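Local coordinates for protein L-threonine dehydrogenase (Flavobacterium frigidimaris, PDB 2YY7) that probably catalyses the NAD-dependent oxidation of L-threonine at its 3-position, as a short-chain dehydrogenase/reductase resembling UDP-galactose 4-epimerase, at residues 234-237 with 238-242; 283-286 with 287-291. One frame throughout, in Å; residues are numbered along the deposited sequence.

How the contacts relate
Contacts 1 and 2 are both local folds of the chain, and their centres lie about 9 Å apart. Contact 1 is largely buried: the loop at 234-237 doubles back over the aromatic residue of the short strand 240-241, joining apolar packing to two backbone N-H bonds. Contact 2 is only partly buried and mostly polar, built from a salt bridge, an Asx turn and the first bonds of helix 286-292. The two meet directly. Tyr240, the centre of contact 1, also reaches Asp291 on that helix, while the side-chain amide of Asn241 meets the backbone carbonyl of Asp284, so the helix start lies against the strand of contact 1.

Contact 1. Residues 234-237 with 238-242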
loop_
_atom_site.group_PDB
_atom_site.type_symbol
_atom_site.label_atom_id
_atom_site.label_comp_id
_atom_site.label_asym_id
_atom_site.label_seq_id
_atom_site.Cartn_x
_atom_site.Cartn_y
_atom_site.Cartn_z
ATOM N N ILE A 234 -0.070 -11.545 20.351
ATOM C CA ILE A 234 -0.125 -11.027 18.988
ATOM C C ILE A 234 0.763 -9.787 18.974
ATOM O O ILE A 234 0.338 -8.706 19.369
ATOM C CB ILE A 234 -1.569 -10.636 18.600
ATOM C CG1 ILE A 234 -2.505 -11.831 18.809
ATOM C CG2 ILE A 234 -1.613 -10.160 17.149
ATOM C CD1 ILE A 234 -2.114 -13.083 18.035
ATOM N N LYS A 235 2.002 -9.950 18.523
ATOM C CA LYS A 235 2.951 -8.847 18.506
ATOM C C LYS A 235 3.058 -8.102 17.178
ATOM O O LYS A 235 3.566 -6.982 17.131
ATOM C CB LYS A 235 4.326 -9.361 18.936
ATOM C CG LYS A 235 4.303 -10.033 20.313
ATOM C CD LYS A 235 5.692 -10.437 20.767
ATOM C CE LYS A 235 5.637 -11.181 22.095
ATOM N NZ LYS A 235 4.963 -10.383 23.156
ATOM N N ILE A 236 2.588 -8.722 16.103
ATOM C CA ILE A 236 2.622 -8.093 14.791
ATOM C C ILE A 236 1.173 -7.769 14.429
ATOM O O ILE A 236 0.306 -8.647 14.433
ATOM C CB ILE A 236 3.253 -9.029 13.739
ATOM C CG1 ILE A 236 4.679 -9.394 14.176
ATOM C CG2 ILE A 236 3.276 -8.343 12.373
ATOM C CD1 ILE A 236 5.420 -10.308 13.215
ATOM N N HIS A 237 0.915 -6.503 14.116
ATOM C CA HIS A 237 -0.439 -6.073 13.818
ATOM C C HIS A 237 -0.742 -5.761 12.355
ATOM O O HIS A 237 -1.806 -5.228 12.022
ATOM C CB HIS A 237 -0.765 -4.908 14.748
ATOM C CG HIS A 237 -0.504 -5.231 16.187
ATOM N ND1 HIS A 237 -1.279 -6.122 16.899
ATOM C CD2 HIS A 237 0.500 -4.862 17.019
ATOM C CE1 HIS A 237 -0.764 -6.289 18.105
ATOM N NE2 HIS A 237 0.317 -5.537 18.203
ATOM N N SER A 238 0.202 -6.115 11.488
ATOM C CA SER A 238 0.041 -5.963 10.051
ATOM C C SER A 238 -0.455 -7.356 9.659
ATOM O O SER A 238 -1.661 -7.593 9.590
ATOM C CB SER A 238 1.392 -5.644 9.394
ATOM O OG SER A 238 2.413 -6.517 9.856
ATOM N N SER A 239 0.476 -8.280 9.431
ATOM C CA SER A 239 0.124 -9.663 9.105
ATOM C C SER A 239 1.353 -10.546 9.299
ATOM O O SER A 239 2.480 -10.130 9.015
ATOM C CB SER A 239 -0.383 -9.787 7.667
ATOM O OG SER A 239 -0.947 -11.074 7.438
ATOM N N TYR A 240 1.126 -11.762 9.788
ATOM C CA TYR A 240 2.200 -12.716 10.043
ATOM C C TYR A 240 2.585 -13.560 8.841
ATOM O O TYR A 240 1.718 -14.039 8.105
ATOM C CB TYR A 240 1.790 -13.687 11.158
ATOM C CG TYR A 240 2.000 -13.192 12.567
ATOM C CD1 TYR A 240 3.220 -13.383 13.217
ATOM C CD2 TYR A 240 0.975 -12.557 13.263
ATOM C CE1 TYR A 240 3.412 -12.956 14.533
ATOM C CE2 TYR A 240 1.156 -12.125 14.576
ATOM C CZ TYR A 240 2.376 -12.331 15.202
ATOM O OH TYR A 240 2.552 -11.920 16.501
ATOM N N ASN A 241 3.886 -13.735 8.634
ATOM C CA ASN A 241 4.351 -14.613 7.574
ATOM C C ASN A 241 3.869 -15.970 8.101
ATOM O O ASN A 241 3.817 -16.177 9.315
ATOM C CB ASN A 241 5.884 -14.605 7.487
ATOM C CG ASN A 241 6.413 -13.715 6.368
ATOM O OD1 ASN A 241 5.655 -13.024 5.690
ATOM N ND2 ASN A 241 7.724 -13.733 6.176
ATOM N N LEU A 242 3.501 -16.877 7.206
ATOM C CA LEU A 242 3.024 -18.197 7.607
ATOM C C LEU A 242 3.530 -19.211 6.586
ATOM O O LEU A 242 3.345 -19.034 5.385
ATOM C CB LEU A 242 1.491 -18.219 7.642
ATOM C CG LEU A 242 0.852 -19.462 8.271
ATOM C CD1 LEU A 242 0.895 -19.340 9.791
ATOM C CD2 LEU A 242 -0.593 -19.599 7.803
#
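Ile236 lies across one face of the Tyr240 ring, and the phenol oxygen at the far end of that ring takes hold of the backbone on which Ile236 sits. The CH-pi contact is made by Ile236 CB, 3.9 Å from the ring centroid of Tyr240 and 18° off its normal. The ethyl arm, with CG1 beside the backbone N (chi1 -59°) and CD1 fully extended, runs over the CE1 side of the same face, and Ile236 CD1 comes to 3.6 Å from Tyr240 CE1. The other branch, Ile236 CG2, points to the turn instead and packs 3.2 Å from Ser238 OG, a hydroxyl buried here with no polar partner in the model.

Two successive N-H groups converge on Tyr240 OH. Lys235 N donates from near the ring plane at 2.9 Å, and Ile236 N gives a longer bond of 3.2 Å to the same Tyr240 OH. Asp291 of helix 286-292 bonds to this oxygen as well, and Trp292 meets the ring edge-to-face. Ile234 CG2 closes in at the ring edge, 4.3 Å from Tyr240 CE2. A leucine in place of Tyr240 would probably leave both N-H groups and Asp291 without their common partner and set the bend at 234-237 free to shift.

Tyr240 also makes backbone hydrogen bonds to Ser167 and Arg169, placing strand 240-241 parallel to strand 164-174 in the central sheet. The arrangement is thus a loop folded over an aromatic residue of a short strand at the margin of the NAD-binding Rossmann fold.

Contact 2. Residues 283-286 with 287-291; sequences IDDS and QARED
Arg289 reaches back along the start of its own helix to the carboxylate of Asp285, four residues earlier. Arg289 CB packs against Ser286 O, and Arg289 CG passes 3.4 Å from Asp285 O, the carbonyl that also receives Arg289 N in a nearly straight bond. CG stands beside the backbone N (chi1 -55°) and the chain is extended from there to NE, which carries Arg289 CD past the carboxylate, 3.6 Å from Asp285 OD2. Arg289 NE then gives the main salt-bridge bond, 2.7 Å to Asp285 OD2 and almost linear at 175°. The acceptor lies in the guanidinium plane, whereas the donor meets it on the syn side but well out of the carboxylate plane, the two planes being 64° apart. At the tip, NH2 adds only a weak bond to Asp285 OD1, an oxygen that also accepts from Ala243 N.

Asp285 holds the N-cap position without a capping bond from its side chain, which is turned to Arg289 instead. Just before it, Asp284 OD2 accepts from Ser286 N at 3.0 Å, forming an Asx turn, and from Ser286 OG as well. Glu290 N to Ser286 O, 2.9 Å, continues the helical bonding.

Helix 286-292 rests with Ala288 on Tyr240 of strand 240-241, while Gln287 touches the loop residue Gln133 and Arg289 packs on His296 in the loop beyond the helix.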
loop_
_atom_site.group_PDB
_atom_site.type_symbol
_atom_site.label_atom_id
_atom_site.label_comp_id
_atom_site.label_asym_id
_atom_site.label_seq_id
_atom_site.Cartn_x
_atom_site.Cartn_y
_atom_site.Cartn_z
ATOM N N ILE A 283 9.030 -19.166 2.480
ATOM C CA ILE A 283 8.803 -18.136 3.497
ATOM C C ILE A 283 9.325 -18.458 4.904
ATOM O O ILE A 283 9.202 -19.589 5.370
ATOM C CB ILE A 283 7.274 -17.852 3.619
ATOM C CG1 ILE A 283 6.707 -17.401 2.268
ATOM C CG2 ILE A 283 7.008 -16.821 4.715
ATOM C CD1 ILE A 283 7.188 -16.050 1.804
ATOM N N ASP A 284 9.893 -17.457 5.576
ATOM C CA ASP A 284 10.383 -17.629 6.949
ATOM C C ASP A 284 9.291 -17.134 7.900
ATOM O O ASP A 284 9.062 -15.932 8.012
ATOM C CB ASP A 284 11.664 -16.819 7.182
ATOM C CG ASP A 284 12.170 -16.915 8.621
ATOM O OD1 ASP A 284 13.220 -16.312 8.927
ATOM O OD2 ASP A 284 11.523 -17.590 9.451
ATOM N N ASP A 285 8.622 -18.059 8.586
ATOM C CA ASP A 285 7.548 -17.688 9.499
ATOM C C ASP A 285 7.912 -17.834 10.975
ATOM O O ASP A 285 7.056 -18.185 11.788
ATOM C CB ASP A 285 6.309 -18.534 9.213
ATOM C CG ASP A 285 6.542 -20.015 9.464
ATOM O OD1 ASP A 285 5.568 -20.786 9.377
ATOM O OD2 ASP A 285 7.696 -20.411 9.746
ATOM N N SER A 286 9.166 -17.547 11.320
ATOM C CA SER A 286 9.632 -17.664 12.705
ATOM C C SER A 286 8.865 -16.833 13.739
ATOM O O SER A 286 8.648 -17.295 14.862
ATOM C CB SER A 286 11.121 -17.317 12.789
ATOM O OG SER A 286 11.903 -18.291 12.117
ATOM N N GLN A 287 8.461 -15.615 13.382
ATOM C CA GLN A 287 7.723 -14.783 14.332
ATOM C C GLN A 287 6.390 -15.423 14.719
ATOM O O GLN A 287 5.961 -15.341 15.872
ATOM C CB GLN A 287 7.473 -13.379 13.766
ATOM C CG GLN A 287 8.663 -12.422 13.843
ATOM C CD GLN A 287 9.675 -12.621 12.723
ATOM O OE1 GLN A 287 10.631 -11.852 12.595
ATOM N NE2 GLN A 287 9.469 -13.649 11.909
ATOM N N ALA A 288 5.731 -16.061 13.757
ATOM C CA ALA A 288 4.454 -16.712 14.033
ATOM C C ALA A 288 4.649 -17.882 14.995
ATOM O O ALA A 288 3.889 -18.053 15.952
ATOM C CB ALA A 288 3.824 -17.204 12.734
ATOM N N ARG A 289 5.671 -18.689 14.736
ATOM C CA ARG A 289 5.952 -19.844 15.582
ATOM C C ARG A 289 6.378 -19.407 16.983
ATOM O O ARG A 289 6.011 -20.035 17.975
ATOM C CB ARG A 289 7.036 -20.715 14.932
ATOM C CG ARG A 289 6.671 -21.149 13.511
ATOM C CD ARG A 289 7.671 -22.124 12.885
ATOM N NE ARG A 289 7.286 -22.423 11.506
ATOM C CZ ARG A 289 6.812 -23.589 11.073
ATOM N NH1 ARG A 289 6.661 -24.616 11.902
ATOM N NH2 ARG A 289 6.450 -23.716 9.806
ATOM N N GLU A 290 7.133 -18.317 17.059
ATOM C CA GLU A 290 7.612 -17.801 18.339
ATOM C C GLU A 290 6.532 -17.069 19.141
ATOM O O GLU A 290 6.389 -17.295 20.344
ATOM C CB GLU A 290 8.810 -16.870 18.100
ATOM C CG GLU A 290 9.241 -16.049 19.307
ATOM C CD GLU A 290 10.405 -15.118 18.993
ATOM O OE1 GLU A 290 10.781 -14.310 19.869
ATOM O OE2 GLU A 290 10.946 -15.194 17.868
ATOM N N ASP A 291 5.769 -16.204 18.477
ATOM C CA ASP A 291 4.726 -15.431 19.156
ATOM C C ASP A 291 3.499 -16.208 19.618
ATOM O O ASP A 291 3.059 -16.048 20.759
ATOM C CB ASP A 291 4.261 -14.268 18.275
ATOM C CG ASP A 291 5.360 -13.252 18.020
ATOM O OD1 ASP A 291 6.414 -13.323 18.691
ATOM O OD2 ASP A 291 5.161 -12.375 17.151
#